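Vibralactone Cyclase (Boreostereum vibrans, PDB 6KD0) catalyses the cyclization that forms the fused bicyclic beta-lactone of vibralactone, using an alpha/beta-hydrolase fold. Local coordinates at residues Asp30-Pro33 against Ala37-Ala40; Ser140-Gly145 against Pro257-Leu262; Cys212-Met217 against Glu241-Asn246; Leu289-Val294 against Thr301-Tyr306. One frame throughout, in Å; residues are numbered along the deposited sequence.

Contact 1. Residues Asp30-Pro33 against Ala37-Ala40; sequences DPFP and ARRA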
loop_
_atom_site.group_PDB
_atom_site.type_symbol
_atom_site.label_atom_id
_atom_site.label_comp_id
_atom_site.label_asym_id
_atom_site.label_seq_id
_atom_site.Cartn_x
_atom_site.Cartn_y
_atom_site.Cartn_z
ATOM N N ASP A 30 -15.309 23.297 -2.078
ATOM C CA ASP A 30 -15.750 22.614 -3.299
ATOM C C ASP A 30 -16.638 21.421 -2.963
ATOM O O ASP A 30 -16.231 20.575 -2.164
ATOM C CB ASP A 30 -14.545 22.064 -4.067
ATOM C CG ASP A 30 -13.777 23.112 -4.816
ATOM O OD1 ASP A 30 -14.262 24.253 -4.942
ATOM O OD2 ASP A 30 -12.679 22.774 -5.304
ATOM N N PRO A 31 -17.800 21.264 -3.607
ATOM C CA PRO A 31 -18.536 19.995 -3.448
ATOM C C PRO A 31 -17.721 18.790 -3.878
ATOM O O PRO A 31 -17.766 17.746 -3.217
ATOM C CB PRO A 31 -19.770 20.185 -4.344
ATOM C CG PRO A 31 -19.885 21.668 -4.533
ATOM C CD PRO A 31 -18.496 22.189 -4.519
ATOM N N PHE A 32 -16.957 18.913 -4.959
ATOM C CA PHE A 32 -16.092 17.832 -5.433
ATOM C C PHE A 32 -14.839 18.445 -6.053
ATOM O O PHE A 32 -14.842 18.846 -7.229
ATOM C CB PHE A 32 -16.811 16.913 -6.419
ATOM C CG PHE A 32 -16.108 15.603 -6.641
ATOM C CD1 PHE A 32 -15.078 15.505 -7.562
ATOM C CD2 PHE A 32 -16.468 14.472 -5.917
ATOM C CE1 PHE A 32 -14.420 14.299 -7.769
ATOM C CE2 PHE A 32 -15.816 13.257 -6.118
ATOM C CZ PHE A 32 -14.787 13.175 -7.048
ATOM N N PRO A 33 -13.746 18.528 -5.299
ATOM C CA PRO A 33 -12.514 19.125 -5.815
ATOM C C PRO A 33 -12.016 18.386 -7.044
ATOM O O PRO A 33 -12.071 17.148 -7.094
ATOM C CB PRO A 33 -11.528 18.972 -4.646
ATOM C CG PRO A 33 -12.378 18.801 -3.444
ATOM C CD PRO A 33 -13.629 18.121 -3.886
ATOM N N ALA A 37 -6.674 19.898 -7.884
ATOM C CA ALA A 37 -6.731 20.352 -6.498
ATOM C C ALA A 37 -6.367 19.234 -5.529
ATOM O O ALA A 37 -5.760 19.491 -4.483
ATOM C CB ALA A 37 -8.115 20.914 -6.175
ATOM N N ARG A 38 -6.704 17.985 -5.858
ATOM C CA ARG A 38 -6.329 16.870 -4.986
ATOM C C ARG A 38 -4.820 16.611 -5.022
ATOM O O ARG A 38 -4.182 16.405 -3.975
ATOM C CB ARG A 38 -7.118 15.624 -5.406
ATOM C CG ARG A 38 -8.618 15.747 -5.153
ATOM C CD ARG A 38 -9.444 14.769 -5.998
ATOM N NE ARG A 38 -10.883 14.965 -5.812
ATOM C CZ ARG A 38 -11.599 14.462 -4.805
ATOM N NH1 ARG A 38 -11.024 13.709 -3.870
ATOM N NH2 ARG A 38 -12.903 14.710 -4.740
ATOM N N ARG A 39 -4.232 16.622 -6.217
ATOM C CA ARG A 39 -2.781 16.526 -6.329
ATOM C C ARG A 39 -2.096 17.664 -5.571
ATOM O O ARG A 39 -1.129 17.440 -4.821
ATOM C CB ARG A 39 -2.380 16.528 -7.797
ATOM C CG ARG A 39 -2.778 15.255 -8.530
ATOM C CD ARG A 39 -2.562 15.334 -10.056
ATOM N NE ARG A 39 -2.674 14.007 -10.662
ATOM C CZ ARG A 39 -2.782 13.755 -11.966
ATOM N NH1 ARG A 39 -2.798 14.752 -12.853
ATOM N NH2 ARG A 39 -2.864 12.493 -12.382
ATOM N N ALA A 40 -2.598 18.897 -5.743
ATOM C CA ALA A 40 -2.010 20.046 -5.052
ATOM C C ALA A 40 -2.176 19.932 -3.548
ATOM O O ALA A 40 -1.329 20.418 -2.791
ATOM C CB ALA A 40 -2.641 21.350 -5.547
#

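Contact 2. Residues Ser140-Gly145 against Pro257-Leu262; sequences SSSPTG and PSFSPL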
loop_
_atom_site.group_PDB
_atom_site.type_symbol
_atom_site.label_atom_id
_atom_site.label_comp_id
_atom_site.label_asym_id
_atom_site.label_seq_id
_atom_site.Cartn_x
_atom_site.Cartn_y
_atom_site.Cartn_z
ATOM N N SER A 140 -2.380 7.891 -17.818
ATOM C CA SER A 140 -2.112 6.514 -18.223
ATOM C C SER A 140 -3.215 5.625 -17.665
ATOM O O SER A 140 -3.457 5.651 -16.459
ATOM C CB SER A 140 -0.758 6.026 -17.688
ATOM O OG SER A 140 0.340 6.765 -18.212
ATOM N N SER A 141 -3.851 4.814 -18.510
ATOM C CA SER A 141 -4.918 3.920 -18.041
ATOM C C SER A 141 -4.345 2.626 -17.475
ATOM O O SER A 141 -3.268 2.180 -17.888
ATOM C CB SER A 141 -5.874 3.576 -19.187
ATOM O OG SER A 141 -6.418 4.769 -19.710
ATOM N N SER A 142 -5.090 2.009 -16.549
ATOM C CA SER A 142 -4.768 0.659 -16.095
ATOM C C SER A 142 -4.704 -0.277 -17.303
ATOM O O SER A 142 -5.563 -0.199 -18.180
ATOM C CB SER A 142 -5.830 0.166 -15.102
ATOM O OG SER A 142 -5.686 -1.231 -14.827
ATOM N N PRO A 143 -3.741 -1.205 -17.369
ATOM C CA PRO A 143 -2.793 -1.589 -16.320
ATOM C C PRO A 143 -1.407 -0.964 -16.412
ATOM O O PRO A 143 -0.429 -1.606 -16.000
ATOM C CB PRO A 143 -2.697 -3.103 -16.504
ATOM C CG PRO A 143 -2.848 -3.291 -18.002
ATOM C CD PRO A 143 -3.686 -2.133 -18.515
ATOM N N THR A 144 -1.292 0.289 -16.849
ATOM C CA THR A 144 0.041 0.880 -16.967
ATOM C C THR A 144 0.711 1.003 -15.609
ATOM O O THR A 144 1.881 0.641 -15.450
ATOM C CB THR A 144 -0.022 2.236 -17.660
ATOM O OG1 THR A 144 -0.544 2.029 -18.975
ATOM C CG2 THR A 144 1.380 2.849 -17.728
ATOM N N GLY A 145 -0.019 1.505 -14.613
ATOM C CA GLY A 145 0.563 1.636 -13.285
ATOM C C GLY A 145 1.031 0.307 -12.726
ATOM O O GLY A 145 2.149 0.191 -12.203
ATOM N N PRO A 257 -8.036 -9.574 -13.861
ATOM C CA PRO A 257 -7.246 -9.480 -12.621
ATOM C C PRO A 257 -6.193 -8.383 -12.643
ATOM O O PRO A 257 -5.772 -7.942 -11.564
ATOM C CB PRO A 257 -6.596 -10.869 -12.501
ATOM C CG PRO A 257 -7.416 -11.779 -13.354
ATOM C CD PRO A 257 -7.980 -10.918 -14.466
ATOM N N SER A 258 -5.746 -7.940 -13.826
ATOM C CA SER A 258 -4.790 -6.835 -13.896
ATOM C C SER A 258 -5.378 -5.527 -13.385
ATOM O O SER A 258 -4.622 -4.573 -13.169
ATOM C CB SER A 258 -4.254 -6.643 -15.318
ATOM O OG SER A 258 -5.208 -6.040 -16.192
ATOM N N PHE A 259 -6.699 -5.456 -13.195
ATOM C CA PHE A 259 -7.315 -4.346 -12.476
ATOM C C PHE A 259 -7.903 -4.760 -11.134
ATOM O O PHE A 259 -7.717 -4.055 -10.135
ATOM C CB PHE A 259 -8.409 -3.671 -13.323
ATOM C CG PHE A 259 -9.013 -2.470 -12.645
ATOM C CD1 PHE A 259 -8.380 -1.240 -12.699
ATOM C CD2 PHE A 259 -10.182 -2.583 -11.906
ATOM C CE1 PHE A 259 -8.918 -0.133 -12.050
ATOM C CE2 PHE A 259 -10.715 -1.487 -11.246
ATOM C CZ PHE A 259 -10.085 -0.260 -11.321
ATOM N N SER A 260 -8.601 -5.897 -11.085
ATOM C CA SER A 260 -9.333 -6.378 -9.917
ATOM C C SER A 260 -8.616 -7.600 -9.371
ATOM O O SER A 260 -8.935 -8.731 -9.768
ATOM C CB SER A 260 -10.768 -6.739 -10.299
ATOM O OG SER A 260 -11.467 -5.611 -10.759
ATOM N N PRO A 261 -7.664 -7.439 -8.448
ATOM C CA PRO A 261 -6.883 -8.601 -7.991
ATOM C C PRO A 261 -7.705 -9.663 -7.279
ATOM O O PRO A 261 -7.251 -10.810 -7.196
ATOM C CB PRO A 261 -5.840 -7.978 -7.052
ATOM C CG PRO A 261 -6.436 -6.646 -6.648
ATOM C CD PRO A 261 -7.169 -6.178 -7.870
ATOM N N LEU A 262 -8.871 -9.305 -6.723
ATOM C CA LEU A 262 -9.800 -10.288 -6.176
ATOM C C LEU A 262 -10.099 -11.410 -7.164
ATOM O O LEU A 262 -10.361 -12.548 -6.749
ATOM C CB LEU A 262 -11.110 -9.601 -5.777
ATOM C CG LEU A 262 -12.133 -10.416 -4.986
ATOM C CD1 LEU A 262 -11.685 -10.523 -3.523
ATOM C CD2 LEU A 262 -13.511 -9.774 -5.080
HETATM O O HOH W 1 -4.428 -1.925 -12.569
HETATM O O HOH W 2 -6.421 -3.469 -16.442
#

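Contact 3. Residues Cys212-Met217 against Glu241-Asn246; sequences CHPEAM and EVYWFN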
loop_
_atom_site.group_PDB
_atom_site.type_symbol
_atom_site.label_atom_id
_atom_site.label_comp_id
_atom_site.label_asym_id
_atom_site.label_seq_id
_atom_site.Cartn_x
_atom_site.Cartn_y
_atom_site.Cartn_z
ATOM N N CYS A 212 -11.441 -4.854 -6.065
ATOM C CA CYS A 212 -12.321 -5.292 -7.135
ATOM C C CYS A 212 -13.150 -4.119 -7.620
ATOM O O CYS A 212 -13.729 -3.390 -6.809
ATOM C CB CYS A 212 -13.241 -6.429 -6.652
ATOM S SG CYS A 212 -14.086 -7.254 -8.001
ATOM N N HIS A 213 -13.208 -3.950 -8.934
ATOM C CA HIS A 213 -14.145 -3.014 -9.526
ATOM C C HIS A 213 -15.575 -3.369 -9.104
ATOM O O HIS A 213 -15.951 -4.551 -9.131
ATOM C CB HIS A 213 -14.008 -3.050 -11.045
ATOM C CG HIS A 213 -14.586 -1.854 -11.729
ATOM N ND1 HIS A 213 -15.935 -1.568 -11.710
ATOM C CD2 HIS A 213 -14.001 -0.874 -12.461
ATOM C CE1 HIS A 213 -16.155 -0.459 -12.397
ATOM N NE2 HIS A 213 -14.998 -0.018 -12.861
ATOM N N PRO A 214 -16.391 -2.395 -8.710
ATOM C CA PRO A 214 -17.776 -2.714 -8.310
ATOM C C PRO A 214 -18.576 -3.416 -9.391
ATOM O O PRO A 214 -19.429 -4.265 -9.092
ATOM C CB PRO A 214 -18.358 -1.331 -7.982
ATOM C CG PRO A 214 -17.172 -0.531 -7.551
ATOM C CD PRO A 214 -16.044 -0.988 -8.443
ATOM N N GLU A 215 -18.323 -3.097 -10.654
ATOM C CA GLU A 215 -19.048 -3.752 -11.732
ATOM C C GLU A 215 -18.583 -5.182 -11.970
ATOM O O GLU A 215 -19.239 -5.906 -12.723
ATOM C CB GLU A 215 -18.930 -2.913 -13.005
ATOM C CG GLU A 215 -19.475 -1.499 -12.793
ATOM C CD GLU A 215 -19.559 -0.683 -14.069
ATOM O OE1 GLU A 215 -20.319 0.310 -14.087
ATOM O OE2 GLU A 215 -18.859 -1.027 -15.045
ATOM N N ALA A 216 -17.495 -5.613 -11.332
ATOM C CA ALA A 216 -17.001 -6.978 -11.471
ATOM C C ALA A 216 -17.090 -7.788 -10.183
ATOM O O ALA A 216 -16.585 -8.914 -10.145
ATOM C CB ALA A 216 -15.549 -6.969 -11.964
ATOM N N MET A 217 -17.685 -7.238 -9.126
ATOM C CA MET A 217 -17.851 -7.979 -7.886
ATOM C C MET A 217 -18.661 -9.245 -8.153
ATOM O O MET A 217 -19.773 -9.157 -8.690
ATOM C CB MET A 217 -18.560 -7.117 -6.849
ATOM C CG MET A 217 -18.744 -7.780 -5.511
ATOM S SD MET A 217 -17.170 -8.151 -4.731
ATOM C CE MET A 217 -16.447 -6.512 -4.625
ATOM N N GLU A 241 -16.248 9.013 -4.498
ATOM C CA GLU A 241 -14.830 9.150 -4.828
ATOM C C GLU A 241 -14.248 7.824 -5.301
ATOM O O GLU A 241 -13.423 7.787 -6.226
ATOM C CB GLU A 241 -14.064 9.677 -3.610
ATOM C CG GLU A 241 -14.273 11.165 -3.332
ATOM C CD GLU A 241 -13.592 11.630 -2.051
ATOM O OE1 GLU A 241 -12.904 12.673 -2.075
ATOM O OE2 GLU A 241 -13.743 10.953 -1.019
ATOM N N VAL A 242 -14.660 6.722 -4.664
ATOM C CA VAL A 242 -14.220 5.396 -5.094
ATOM C C VAL A 242 -14.586 5.173 -6.561
ATOM O O VAL A 242 -13.744 4.783 -7.392
ATOM C CB VAL A 242 -14.821 4.320 -4.172
ATOM C CG1 VAL A 242 -14.651 2.927 -4.784
ATOM C CG2 VAL A 242 -14.150 4.391 -2.790
ATOM N N TYR A 243 -15.855 5.426 -6.898
ATOM C CA TYR A 243 -16.303 5.255 -8.281
ATOM C C TYR A 243 -15.555 6.192 -9.229
ATOM O O TYR A 243 -15.239 5.822 -10.371
ATOM C CB TYR A 243 -17.817 5.489 -8.373
ATOM C CG TYR A 243 -18.640 4.270 -8.026
ATOM C CD1 TYR A 243 -18.484 3.633 -6.804
ATOM C CD2 TYR A 243 -19.563 3.746 -8.929
ATOM C CE1 TYR A 243 -19.231 2.504 -6.473
ATOM C CE2 TYR A 243 -20.316 2.626 -8.616
ATOM C CZ TYR A 243 -20.149 2.011 -7.384
ATOM O OH TYR A 243 -20.885 0.892 -7.059
ATOM N N TRP A 244 -15.255 7.412 -8.774
ATOM C CA TRP A 244 -14.543 8.345 -9.646
ATOM C C TRP A 244 -13.121 7.858 -9.934
ATOM O O TRP A 244 -12.650 7.938 -11.073
ATOM C CB TRP A 244 -14.555 9.744 -9.021
ATOM C CG TRP A 244 -13.910 10.836 -9.834
ATOM C CD1 TRP A 244 -14.351 11.362 -11.018
ATOM C CD2 TRP A 244 -12.737 11.571 -9.480
ATOM N NE1 TRP A 244 -13.503 12.371 -11.431
ATOM C CE2 TRP A 244 -12.506 12.515 -10.502
ATOM C CE3 TRP A 244 -11.846 11.508 -8.403
ATOM C CZ2 TRP A 244 -11.430 13.400 -10.473
ATOM C CZ3 TRP A 244 -10.783 12.390 -8.374
ATOM C CH2 TRP A 244 -10.584 13.323 -9.405
ATOM N N PHE A 245 -12.414 7.356 -8.911
ATOM C CA PHE A 245 -11.059 6.851 -9.132
ATOM C C PHE A 245 -11.068 5.625 -10.051
ATOM O O PHE A 245 -10.164 5.456 -10.888
ATOM C CB PHE A 245 -10.374 6.533 -7.792
ATOM C CG PHE A 245 -9.862 7.750 -7.053
ATOM C CD1 PHE A 245 -8.870 8.552 -7.596
ATOM C CD2 PHE A 245 -10.357 8.071 -5.792
ATOM C CE1 PHE A 245 -8.397 9.678 -6.906
ATOM C CE2 PHE A 245 -9.888 9.189 -5.103
ATOM C CZ PHE A 245 -8.914 9.994 -5.667
ATOM N N ASN A 246 -12.075 4.751 -9.900
ATOM C CA ASN A 246 -12.217 3.622 -10.825
ATOM C C ASN A 246 -12.419 4.111 -12.251
ATOM O O ASN A 246 -11.858 3.550 -13.203
ATOM C CB ASN A 246 -13.403 2.729 -10.420
ATOM C CG ASN A 246 -13.162 1.984 -9.126
ATOM O OD1 ASN A 246 -12.046 1.619 -8.810
ATOM N ND2 ASN A 246 -14.233 1.725 -8.385
HETATM O O HOH W 3 -13.883 2.027 -14.404
#

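Contact 4. Residues Leu289-Val294 against Thr301-Tyr306; sequences LYHALV and TRMTMY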
loop_
_atom_site.group_PDB
_atom_site.type_symbol
_atom_site.label_atom_id
_atom_site.label_comp_id
_atom_site.label_asym_id
_atom_site.label_seq_id
_atom_site.Cartn_x
_atom_site.Cartn_y
_atom_site.Cartn_z
ATOM N N LEU A 289 -12.913 -9.211 2.242
ATOM C CA LEU A 289 -13.222 -10.340 1.379
ATOM C C LEU A 289 -11.956 -10.899 0.749
ATOM O O LEU A 289 -11.755 -12.121 0.719
ATOM C CB LEU A 289 -14.214 -9.904 0.304
ATOM C CG LEU A 289 -14.546 -10.915 -0.779
ATOM C CD1 LEU A 289 -15.176 -12.138 -0.138
ATOM C CD2 LEU A 289 -15.486 -10.250 -1.777
ATOM N N TYR A 290 -11.093 -10.011 0.225
ATOM C CA TYR A 290 -9.839 -10.462 -0.376
ATOM C C TYR A 290 -9.013 -11.232 0.645
ATOM O O TYR A 290 -8.485 -12.315 0.353
ATOM C CB TYR A 290 -9.044 -9.260 -0.935
ATOM C CG TYR A 290 -7.707 -9.663 -1.548
ATOM C CD1 TYR A 290 -6.561 -9.830 -0.753
ATOM C CD2 TYR A 290 -7.598 -9.916 -2.907
ATOM C CE1 TYR A 290 -5.363 -10.221 -1.296
ATOM C CE2 TYR A 290 -6.394 -10.312 -3.468
ATOM C CZ TYR A 290 -5.290 -10.468 -2.659
ATOM O OH TYR A 290 -4.101 -10.861 -3.213
ATOM N N HIS A 291 -8.939 -10.710 1.871
ATOM C CA HIS A 291 -8.207 -11.395 2.924
ATOM C C HIS A 291 -8.810 -12.766 3.235
ATOM O O HIS A 291 -8.076 -13.738 3.465
ATOM C CB HIS A 291 -8.190 -10.515 4.164
ATOM C CG HIS A 291 -7.747 -11.233 5.393
ATOM N ND1 HIS A 291 -8.639 -11.747 6.314
ATOM C CD2 HIS A 291 -6.510 -11.515 5.862
ATOM C CE1 HIS A 291 -7.969 -12.313 7.299
ATOM N NE2 HIS A 291 -6.678 -12.174 7.055
ATOM N N ALA A 292 -10.142 -12.854 3.264
ATOM C CA ALA A 292 -10.807 -14.126 3.525
ATOM C C ALA A 292 -10.477 -15.142 2.440
ATOM O O ALA A 292 -10.194 -16.312 2.734
ATOM C CB ALA A 292 -12.320 -13.911 3.624
ATOM N N LEU A 293 -10.501 -14.708 1.177
ATOM C CA LEU A 293 -10.196 -15.619 0.076
ATOM C C LEU A 293 -8.750 -16.075 0.124
ATOM O O LEU A 293 -8.446 -17.229 -0.201
ATOM C CB LEU A 293 -10.485 -14.965 -1.271
ATOM C CG LEU A 293 -11.942 -14.735 -1.646
ATOM C CD1 LEU A 293 -11.984 -14.063 -2.981
ATOM C CD2 LEU A 293 -12.695 -16.061 -1.694
ATOM N N VAL A 294 -7.833 -15.183 0.505
ATOM C CA VAL A 294 -6.434 -15.593 0.569
ATOM C C VAL A 294 -6.235 -16.593 1.706
ATOM O O VAL A 294 -5.523 -17.597 1.550
ATOM C CB VAL A 294 -5.504 -14.364 0.697
ATOM C CG1 VAL A 294 -4.104 -14.784 1.101
ATOM C CG2 VAL A 294 -5.453 -13.593 -0.612
ATOM N N THR A 301 -1.624 -15.654 7.165
ATOM C CA THR A 301 -2.362 -14.410 7.084
ATOM C C THR A 301 -2.566 -13.833 8.478
ATOM O O THR A 301 -2.797 -14.572 9.444
ATOM C CB THR A 301 -3.687 -14.710 6.381
ATOM O OG1 THR A 301 -3.740 -14.072 5.104
ATOM C CG2 THR A 301 -4.854 -14.374 7.222
ATOM N N ARG A 302 -2.445 -12.511 8.575
ATOM C CA ARG A 302 -2.787 -11.761 9.774
ATOM C C ARG A 302 -3.581 -10.531 9.373
ATOM O O ARG A 302 -3.319 -9.930 8.333
ATOM C CB ARG A 302 -1.555 -11.355 10.567
ATOM C CG ARG A 302 -0.899 -12.515 11.257
ATOM C CD ARG A 302 0.125 -12.093 12.283
ATOM N NE ARG A 302 0.811 -13.276 12.793
ATOM C CZ ARG A 302 1.847 -13.266 13.628
ATOM N NH1 ARG A 302 2.350 -12.115 14.070
ATOM N NH2 ARG A 302 2.384 -14.421 14.017
ATOM N N MET A 303 -4.569 -10.185 10.185
ATOM C CA MET A 303 -5.457 -9.063 9.939
ATOM C C MET A 303 -5.394 -8.156 11.159
ATOM O O MET A 303 -5.302 -8.643 12.289
ATOM C CB MET A 303 -6.882 -9.574 9.701
ATOM C CG MET A 303 -8.014 -8.615 10.015
ATOM S SD MET A 303 -8.158 -7.342 8.759
ATOM C CE MET A 303 -8.274 -8.352 7.282
ATOM N N THR A 304 -5.389 -6.847 10.928
ATOM C CA THR A 304 -5.506 -5.856 11.992
ATOM C C THR A 304 -6.564 -4.858 11.576
ATOM O O THR A 304 -6.449 -4.265 10.499
ATOM C CB THR A 304 -4.194 -5.115 12.246
ATOM O OG1 THR A 304 -3.163 -6.058 12.542
ATOM C CG2 THR A 304 -4.378 -4.170 13.417
ATOM N N MET A 305 -7.571 -4.662 12.427
ATOM C CA MET A 305 -8.667 -3.739 12.156
ATOM C C MET A 305 -8.583 -2.520 13.075
ATOM O O MET A 305 -8.423 -2.662 14.296
ATOM C CB MET A 305 -10.018 -4.450 12.321
ATOM C CG MET A 305 -11.222 -3.511 12.276
ATOM S SD MET A 305 -11.486 -2.708 10.659
ATOM C CE MET A 305 -11.902 -4.125 9.620
ATOM N N TYR A 306 -8.686 -1.322 12.496
ATOM C CA TYR A 306 -8.779 -0.074 13.249
ATOM C C TYR A 306 -10.205 0.451 13.170
ATOM O O TYR A 306 -10.568 1.151 12.211
ATOM C CB TYR A 306 -7.780 0.963 12.724
ATOM C CG TYR A 306 -6.386 0.709 13.239
ATOM C CD1 TYR A 306 -5.642 -0.369 12.780
ATOM C CD2 TYR A 306 -5.833 1.523 14.224
ATOM C CE1 TYR A 306 -4.379 -0.616 13.271
ATOM C CE2 TYR A 306 -4.561 1.284 14.720
ATOM C CZ TYR A 306 -3.842 0.219 14.236
ATOM O OH TYR A 306 -2.579 -0.035 14.726
#

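Contact 1. Residues Asp30-Pro33 against Ala37-Ala40
Arg-38 reaches back from its helix to Phe-32 and Pro-33, and its guanidinium group makes the tight half of this contact. With CG anti to the carbonyl carbon (chi1 -67°) and the chain extended from CG to NE, the side chain runs away from the helix until NE of Arg-38 donates to the backbone O of Pro-33 at 2.8 Å. That bond is fairly straight at NE (152°), although the donor stands above the carbonyl plane. One terminal nitrogen, NH2 of Arg-38, sits 3.3 Å above the ring plane of Phe-32, over its centre. Arg-38 CZ lies 4.3 Å from the ring centroid and 23° off the normal, a cation-pi contact in which ring and guanidinium are inclined rather than stacked flat. The Pro-33 ring closes in as well: CG lies over one guanidinium face, and CD comes within 3.6 Å of Arg-38 NH2. Without the guanidinium, as with an alanine here, the Pro-33 carbonyl would probably lose its donor and the Phe-32 face its cation. The other half is looser: Pro-33 CB and Ala-37 CB meet at 4.2 Å with no polar bond, in a contact that lies at the surface throughout. This loop leads into helix 35-54 and leans on helix 239-249: Glu-241 forms a salt bridge with NH1 of Arg-38, and the Trp-244 ring meets that of Phe-32 edge-to-face.

Contact 2. Residues Ser140-Gly145 against Pro257-Leu262
A chi1 of 169° turns the hydroxyl of Ser-142 away from its own backbone N and towards Phe-259, whose ring is swung out by a chi1 of -177° to present its edge. Ser-142 OG lies in the plane of that ring, 3.4 Å from Phe-259 CD1. Beside it, Pro-143, which follows a cis peptide bond, turns its ring to Ser-258, CB of Pro-143 standing 3.9 Å from Ser-258 OG. No direct hydrogen bond joins the two segments; two waters do the work. Water 1 lies 2.7 Å from Ser-142 OG and donates to the backbone O of Ser-258, also at 2.7 Å. Water 2 bonds Ser-142 OG at 2.9 Å and donates to Ser-258 OG, a hydroxyl that is hydrogen-bonded to Asp-256 too. Pro-143 takes the N-cap position of helix 144-158, and just behind it the O of Ser-141 accepts from both N and OG1 of Thr-144, bracing the turn. The start of this helix is thus coupled to the loop ahead of strand 273-278, within the alpha/beta-hydrolase fold. One serine hydroxyl gripped by two waters implies a hydrated, polar seam, with the aromatic edge of Phe-259 as its apolar border.

Contact 3. Residues Cys212-Met217 against Glu241-Asn246
Van der Waals packing carries most of this contact, and Pro-214 is its centre. CD of Pro-214 presses to 3.3 Å from ND2 of Asn-246, the two side chains meeting head-on. The same proline ring also meets Tyr-243, which lies alongside and points the other way: CG of Pro-214 is 3.8 Å from Tyr-243 CE1, and Pro-214 CB is 3.5 Å from Tyr-243 OH. The tyrosine ring is met at an oblique slant. His-213 adds a lighter touch, its NE2 lying 4.0 Å from Asn-246 CB, with ring and amide planes 28° apart. These residues sit in the long excursion between strands 203-207 and 273-278 of the alpha/beta-hydrolase sheet, the place where many members of the fold carry cap elements; here the loop after strand 203-207 packs on helix 239-249 from the same excursion. The polar links run through the His-213 ring, and both use its edge. Within the loop, the backbone N of Glu-215 donates to His-213 ND1 at 3.0 Å, nearly in the ring plane and at 158°, which fixes how the imidazole is rotated. On the far nitrogen, NE2 of His-213 bonds water 3 at 2.8 Å, and that water makes a weak bond to the backbone O of Asn-246. The loop is pinned further by a turn in which Ala-216 N donates to the O of His-213, while Ser-260 holds the backbone N of His-213 from outside.

Contact 4. Residues Leu289-Val294 against Thr301-Tyr306
Val-294, which faces Thr-301 of the strand, is fixed in its helix by a backbone hydrogen bond from its N to the O of Tyr-290 at 2.9 Å; no hydrogen bond joins the two segments. What brings them together is chiefly the imidazole of His-291. Its chi1 of 167° sends the ring out from the helix to the strand, where Met-303 curls against one face. Bent at both chi2 and chi3, the methionine lays its methyl on that face: CE of Met-303 is 3.6 Å from the His-291 centroid, 19° off the normal, a CH-pi contact displaced towards the rim by CG and ND1. The sulfur stands farther off, SD of Met-303 being 5.1 Å from that centroid. The pair belongs to a beta-alpha-beta unit made of strand 273-278, helix 284-296 and strand 301-307, the last being the edge strand of the alpha/beta-hydrolase sheet; helix and strand segments run nearly antiparallel, at 158°, with axes 9.4 Å apart. Were His-291 exchanged for an alanine, a gap would probably open beside the Met-303 methyl, and that flexible side chain would be set free to turn. NE2 of His-291 is buried by the contact and has no modelled partner. The placement of the Thr-301 side chain beside it is doubtful, because its methyl stands too close to the imidazole. Met-303 also packs against Phe-275 of the adjacent strand.

How the contacts relate
None of the four is a fully buried core contact. Contacts 1 and 4 lie at the surface, whereas contacts 2 and 3 are partly buried and share a neighbourhood, their centres about 12 Å apart. Helix 239-249 is common ground: contact 3 is built on it, Phe-259 of contact 2 packs against its Asn-246, and contact 1 leans on it through its charge and its aromatic ring. Leu-262 connects contact 2 to helix 284-296 of contact 4, which stays about 20 Å from contact 1 at nearest atoms. Chemistry follows place: charge and cation-pi at the start of helix 35-54, two water bridges in contact 2, proline packing with a single weaker water link in contact 3, and methyl-on-imidazole packing where the sheet meets its helix.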